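Local coordinates for protein toll (Drosophila melanogaster, PDB 4LXR), which serves as the receptor for cleaved, activated spaetzle, switching on the Toll pathway in embryonic dorsal-ventral patterning and antifungal immunity through its leucine-rich-repeat ectodomain, at residues A[256-259]-A[260-263]; A[284-287]-A[288-292]. One frame throughout, in Å; residues are numbered along the deposited sequence.

Overall arrangement
Contacts 1 and 2 are the same double turn in two successive coils of the Toll ectodomain, each in the loop that leads from one short strand to the next. In both, the type II turn has a weak bond and a type I turn follows; Gly260 holds the third position of the first turn in contact 1, Arg286 in contact 2. Their centres are about 9 Å apart. Leu257, Leu261, Leu287 and Phe288 are buried, whereas Gln259, Arg286 and Asn290 are exposed. Contact 1 relies on aliphatic packing; in contact 2 a methyl comes close enough to a ring for a CH-pi contact, and a water joins in. Coil meets coil where Phe262 CE2 comes within 3.4 Å of Phe288 CE1.

Contact 1. Residues A[256-259]-A[260-263]; sequences SLPQ and GLFD
Leu257 and Leu261 meet through their methyl groups, and Pro258 adds its ring to the same apolar group. Leu257 CD2 lies 4.1 Å from Leu261 CD2, the two side chains running at a slant to each other. The second methyl of the later leucine turns to the proline, with Leu261 CD1 4.3 Å from Pro258 CG. With CG of Leu261 swung opposite its own backbone nitrogen (chi1 -172°), chi2 parts the two methyls between Leu257 and Pro258. On the side turned from Pro258, Leu261 CG stands 4.0 Å above the plane of the Phe262 ring, offset toward the rim.

This is the LP-x-x-LF sequence of a leucine-rich repeat, here LRR 5, in the loop between strands 246-248 and 270-273. Leucines and phenylalanine fill the solenoid interior: Leu257 packs on Leu273, Phe262 on Val271, and both Leu261 and Phe262 on Leu287 of the next coil.

The polar interactions belong to the backbone. Pro258 to Leu261 form a type II turn, closed by a weak bond from Leu261 N to Pro258 O (3.5 Å, 140° at the hydrogen). Gly260 occupies its third position with a positive phi of 84°, readily taken by glycine. A type I turn follows directly, with Asp263 N bonded to Gly260 O at 3.2 Å. Gln259 is exposed, its chain extended, with CB and CG beside Gly260 N.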
ATOM      1  N   SER A 256      -0.519 -37.491  -8.290  1.00 32.17           N
ATOM      2  CA  SER A 256      -1.555 -37.599  -9.319  1.00 32.65           C
ATOM      3  C   SER A 256      -2.911 -37.786  -8.633  1.00 37.06           C
ATOM      4  O   SER A 256      -2.979 -38.123  -7.452  1.00 37.93           O
ATOM      5  CB  SER A 256      -1.271 -38.772 -10.252  1.00 34.98           C
ATOM      6  OG  SER A 256      -1.386 -39.997  -9.554  1.00 39.68           O
ATOM      7  N   LEU A 257      -3.992 -37.539  -9.359  1.00 34.43           N
ATOM      8  CA  LEU A 257      -5.325 -37.857  -8.863  1.00 25.75           C
ATOM      9  C   LEU A 257      -5.947 -38.755  -9.918  1.00 35.72           C
ATOM     10  O   LEU A 257      -5.669 -38.581 -11.109  1.00 38.53           O
ATOM     11  CB  LEU A 257      -6.169 -36.595  -8.670  1.00 31.00           C
ATOM     12  CG  LEU A 257      -5.912 -35.590  -7.547  1.00 29.98           C
ATOM     13  CD1 LEU A 257      -6.919 -34.451  -7.664  1.00 29.40           C
ATOM     14  CD2 LEU A 257      -6.019 -36.200  -6.159  1.00 24.80           C
ATOM     15  N   PRO A 258      -6.771 -39.732  -9.500  1.00 35.37           N
ATOM     16  CA  PRO A 258      -7.316 -40.640 -10.517  1.00 33.69           C
ATOM     17  C   PRO A 258      -8.466 -39.995 -11.282  1.00 36.99           C
ATOM     18  O   PRO A 258      -9.172 -39.146 -10.740  1.00 33.27           O
ATOM     19  CB  PRO A 258      -7.807 -41.834  -9.699  1.00 34.62           C
ATOM     20  CG  PRO A 258      -8.173 -41.237  -8.370  1.00 38.06           C
ATOM     21  CD  PRO A 258      -7.204 -40.092  -8.140  1.00 34.49           C
ATOM     22  N   GLN A 259      -8.618 -40.380 -12.545  1.00 35.66           N
ATOM     23  CA  GLN A 259      -9.741 -39.933 -13.349  1.00 38.69           C
ATOM     24  C   GLN A 259     -11.023 -40.449 -12.713  1.00 46.90           C
ATOM     25  O   GLN A 259     -11.062 -41.583 -12.232  1.00 48.62           O
ATOM     26  CB  GLN A 259      -9.621 -40.472 -14.776  1.00 37.23           C
ATOM     27  CG  GLN A 259     -10.726 -39.990 -15.704  1.00 43.90           C
ATOM     28  CD  GLN A 259     -10.488 -40.389 -17.146  1.00 58.48           C
ATOM     29  OE1 GLN A 259      -9.485 -41.024 -17.463  1.00 62.20           O
ATOM     30  NE2 GLN A 259     -11.410 -40.017 -18.029  1.00 60.35           N
ATOM     31  N   GLY A 260     -12.068 -39.626 -12.713  1.00 44.39           N
ATOM     32  CA  GLY A 260     -13.355 -40.041 -12.181  1.00 43.29           C
ATOM     33  C   GLY A 260     -13.512 -39.884 -10.675  1.00 38.10           C
ATOM     34  O   GLY A 260     -14.481 -40.379 -10.103  1.00 38.27           O
ATOM     35  N   LEU A 261     -12.566 -39.199 -10.032  1.00 29.63           N
ATOM     36  CA  LEU A 261     -12.632 -38.951  -8.583  1.00 34.12           C
ATOM     37  C   LEU A 261     -13.939 -38.300  -8.103  1.00 33.67           C
ATOM     38  O   LEU A 261     -14.356 -38.521  -6.963  1.00 30.44           O
ATOM     39  CB  LEU A 261     -11.430 -38.111  -8.115  1.00 33.29           C
ATOM     40  CG  LEU A 261     -11.234 -37.915  -6.602  1.00 25.01           C
ATOM     41  CD1 LEU A 261     -11.068 -39.239  -5.892  1.00 23.26           C
ATOM     42  CD2 LEU A 261     -10.032 -36.994  -6.311  1.00 25.20           C
ATOM     43  N   PHE A 262     -14.584 -37.493  -8.948  1.00 35.97           N
ATOM     44  CA  PHE A 262     -15.833 -36.841  -8.534  1.00 34.14           C
ATOM     45  C   PHE A 262     -17.060 -37.253  -9.334  1.00 39.42           C
ATOM     46  O   PHE A 262     -18.087 -36.583  -9.274  1.00 34.33           O
ATOM     47  CB  PHE A 262     -15.703 -35.313  -8.551  1.00 36.08           C
ATOM     48  CG  PHE A 262     -14.531 -34.801  -7.771  1.00 27.12           C
ATOM     49  CD1 PHE A 262     -14.429 -35.045  -6.414  1.00 28.88           C
ATOM     50  CD2 PHE A 262     -13.526 -34.090  -8.396  1.00 29.96           C
ATOM     51  CE1 PHE A 262     -13.343 -34.593  -5.696  1.00 28.93           C
ATOM     52  CE2 PHE A 262     -12.439 -33.629  -7.687  1.00 27.76           C
ATOM     53  CZ  PHE A 262     -12.345 -33.883  -6.331  1.00 28.42           C
ATOM     54  N   ASP A 263     -16.959 -38.360 -10.065  1.00 39.40           N
ATOM     55  CA  ASP A 263     -18.036 -38.797 -10.951  1.00 39.80           C
ATOM     56  C   ASP A 263     -19.361 -39.063 -10.246  1.00 39.37           C
ATOM     57  O   ASP A 263     -20.411 -38.905 -10.840  1.00 41.37           O
ATOM     58  CB  ASP A 263     -17.619 -40.045 -11.738  1.00 44.49           C
ATOM     59  CG  ASP A 263     -16.790 -39.713 -12.957  1.00 43.80           C
ATOM     60  OD1 ASP A 263     -16.226 -38.590 -13.013  1.00 39.44           O
ATOM     61  OD2 ASP A 263     -16.699 -40.580 -13.853  1.00 51.10           O
TER

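Contact 2. Residues A[284-287]-A[288-292]; sequences PSRL and FANQP
Arg286 and Ala289 close a type I turn, in which Ala289 N donates to Arg286 O over 3.1 Å with an angle of 164° at the hydrogen, although the nitrogen stands well above the plane of the carbonyl. The turn follows a type II turn from Pro284 to Leu287, so that the chain of this leucine-rich-repeat solenoid bends twice where LRR 6 ends and the chain runs on toward strand 296-299. Arg286 takes the third position of the first turn with a positive phi of 57°, the place that Gly260 holds in the preceding coil.

Inside the coil, Leu287 and Phe288 lie side by side and point the same way. One methyl, Leu287 CD2, sits over a face of the phenylalanine ring in a CH-pi contact, 3.9 Å from the ring centroid of Phe288. It is displaced toward the rim, near CE2 and CZ. Beyond this pair, the Phe288 ring packs on Leu297 and Leu299 of strand 296-299.

Across the type I turn, Arg286 CB rests 3.6 Å from Ala289 CB. CG of the arginine is turned opposite its carbonyl carbon (chi1 -73°), which carries the start of the chain along the alanine methyl, and the poorly ordered guanidinium has a long, weak ion pair with Glu312. Asp309 binds Ser285 OG and Arg286 N through separate carboxylate oxygens.

A water ties the turn to the chain that follows: it donates to Leu287 O (2.8 Å) and Ala289 O (2.7 Å), and accepts from Gln291 NE2 at 3.0 Å.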
ATOM      1  N   PRO A 284      -6.235 -35.144 -13.928  1.00 34.25           N
ATOM      2  CA  PRO A 284      -6.796 -36.102 -14.889  1.00 33.59           C
ATOM      3  C   PRO A 284      -7.871 -35.493 -15.793  1.00 32.74           C
ATOM      4  O   PRO A 284      -8.478 -34.474 -15.462  1.00 33.59           O
ATOM      5  CB  PRO A 284      -7.407 -37.193 -13.985  1.00 33.89           C
ATOM      6  CG  PRO A 284      -7.615 -36.511 -12.660  1.00 32.61           C
ATOM      7  CD  PRO A 284      -6.470 -35.554 -12.532  1.00 31.42           C
ATOM      8  N   SER A 285      -8.076 -36.127 -16.940  1.00 29.57           N
ATOM      9  CA  SER A 285      -9.073 -35.718 -17.918  1.00 38.58           C
ATOM     10  C   SER A 285     -10.469 -35.558 -17.299  1.00 44.27           C
ATOM     11  O   SER A 285     -10.936 -36.427 -16.566  1.00 36.58           O
ATOM     12  CB  SER A 285      -9.133 -36.758 -19.036  1.00 35.45           C
ATOM     13  OG  SER A 285     -10.163 -36.448 -19.955  1.00 42.25           O
ATOM     14  N   ARG A 286     -11.120 -34.434 -17.587  1.00 44.03           N
ATOM     15  CA  ARG A 286     -12.500 -34.195 -17.162  1.00 46.21           C
ATOM     16  C   ARG A 286     -12.745 -34.284 -15.656  1.00 37.53           C
ATOM     17  O   ARG A 286     -13.865 -34.566 -15.238  1.00 39.03           O
ATOM     18  CB  ARG A 286     -13.450 -35.155 -17.884  1.00 51.54           C
ATOM     19  CG  ARG A 286     -13.661 -34.807 -19.342  1.00 61.72           C
ATOM     20  CD  ARG A 286     -14.843 -35.560 -19.909  1.00 67.74           C
ATOM     21  NE  ARG A 286     -14.493 -36.922 -20.275  1.00 74.89           N
ATOM     22  CZ  ARG A 286     -14.011 -37.262 -21.467  1.00 84.14           C
ATOM     23  NH1 ARG A 286     -13.821 -36.330 -22.395  1.00 78.65           N
ATOM     24  NH2 ARG A 286     -13.719 -38.531 -21.729  1.00 88.62           N
ATOM     25  N   LEU A 287     -11.713 -34.047 -14.852  1.00 27.99           N
ATOM     26  CA  LEU A 287     -11.854 -34.166 -13.402  1.00 35.19           C
ATOM     27  C   LEU A 287     -13.023 -33.328 -12.888  1.00 31.14           C
ATOM     28  O   LEU A 287     -13.800 -33.793 -12.052  1.00 34.66           O
ATOM     29  CB  LEU A 287     -10.561 -33.762 -12.690  1.00 36.27           C
ATOM     30  CG  LEU A 287     -10.607 -33.779 -11.162  1.00 33.72           C
ATOM     31  CD1 LEU A 287     -10.747 -35.218 -10.653  1.00 31.17           C
ATOM     32  CD2 LEU A 287      -9.374 -33.090 -10.534  1.00 23.57           C
ATOM     33  N   PHE A 288     -13.140 -32.101 -13.402  1.00 30.10           N
ATOM     34  CA  PHE A 288     -14.193 -31.172 -12.988  1.00 28.23           C
ATOM     35  C   PHE A 288     -15.245 -30.950 -14.068  1.00 30.27           C
ATOM     36  O   PHE A 288     -15.907 -29.915 -14.099  1.00 32.92           O
ATOM     37  CB  PHE A 288     -13.602 -29.832 -12.557  1.00 25.46           C
ATOM     38  CG  PHE A 288     -12.699 -29.932 -11.370  1.00 25.28           C
ATOM     39  CD1 PHE A 288     -13.184 -30.409 -10.150  1.00 21.34           C
ATOM     40  CD2 PHE A 288     -11.361 -29.564 -11.466  1.00 25.52           C
ATOM     41  CE1 PHE A 288     -12.350 -30.507  -9.047  1.00 26.75           C
ATOM     42  CE2 PHE A 288     -10.507 -29.666 -10.367  1.00 21.65           C
ATOM     43  CZ  PHE A 288     -11.001 -30.130  -9.152  1.00 27.61           C
ATOM     44  N   ALA A 289     -15.408 -31.934 -14.946  1.00 29.30           N
ATOM     45  CA  ALA A 289     -16.364 -31.822 -16.038  1.00 32.91           C
ATOM     46  C   ALA A 289     -17.757 -32.315 -15.634  1.00 37.46           C
ATOM     47  O   ALA A 289     -17.906 -33.057 -14.660  1.00 34.06           O
ATOM     48  CB  ALA A 289     -15.865 -32.594 -17.237  1.00 35.46           C
ATOM     49  N   ASN A 290     -18.764 -31.895 -16.395  1.00 32.58           N
ATOM     50  CA  ASN A 290     -20.132 -32.388 -16.236  1.00 41.80           C
ATOM     51  C   ASN A 290     -20.705 -32.192 -14.836  1.00 44.33           C
ATOM     52  O   ASN A 290     -21.442 -33.036 -14.339  1.00 47.22           O
ATOM     53  CB  ASN A 290     -20.217 -33.861 -16.639  1.00 42.27           C
ATOM     54  CG  ASN A 290     -19.819 -34.086 -18.086  1.00 41.99           C
ATOM     55  OD1 ASN A 290     -18.809 -34.726 -18.374  1.00 44.04           O
ATOM     56  ND2 ASN A 290     -20.616 -33.560 -19.004  1.00 38.74           N
ATOM     57  N   GLN A 291     -20.359 -31.070 -14.218  1.00 36.33           N
ATOM     58  CA  GLN A 291     -20.833 -30.714 -12.886  1.00 31.58           C
ATOM     59  C   GLN A 291     -21.818 -29.556 -12.975  1.00 29.52           C
ATOM     60  O   GLN A 291     -21.416 -28.413 -13.210  1.00 33.66           O
ATOM     61  CB  GLN A 291     -19.636 -30.319 -12.013  1.00 24.69           C
ATOM     62  CG  GLN A 291     -18.737 -31.494 -11.673  1.00 36.16           C
ATOM     63  CD  GLN A 291     -19.343 -32.383 -10.595  1.00 36.13           C
ATOM     64  OE1 GLN A 291     -20.378 -32.052 -10.011  1.00 36.39           O
ATOM     65  NE2 GLN A 291     -18.696 -33.509 -10.322  1.00 31.11           N
ATOM     66  N   PRO A 292     -23.117 -29.841 -12.799  1.00 33.70           N
ATOM     67  CA  PRO A 292     -24.103 -28.785 -13.070  1.00 32.40           C
ATOM     68  C   PRO A 292     -24.139 -27.674 -12.005  1.00 33.43           C
ATOM     69  O   PRO A 292     -24.639 -26.593 -12.292  1.00 31.72           O
ATOM     70  CB  PRO A 292     -25.437 -29.552 -13.135  1.00 35.21           C
ATOM     71  CG  PRO A 292     -25.215 -30.790 -12.304  1.00 35.43           C
ATOM     72  CD  PRO A 292     -23.747 -31.136 -12.472  1.00 35.24           C
TER
HETATM   73  O   HOH W   1     -16.614 -33.963 -12.408  1.00 30.26           O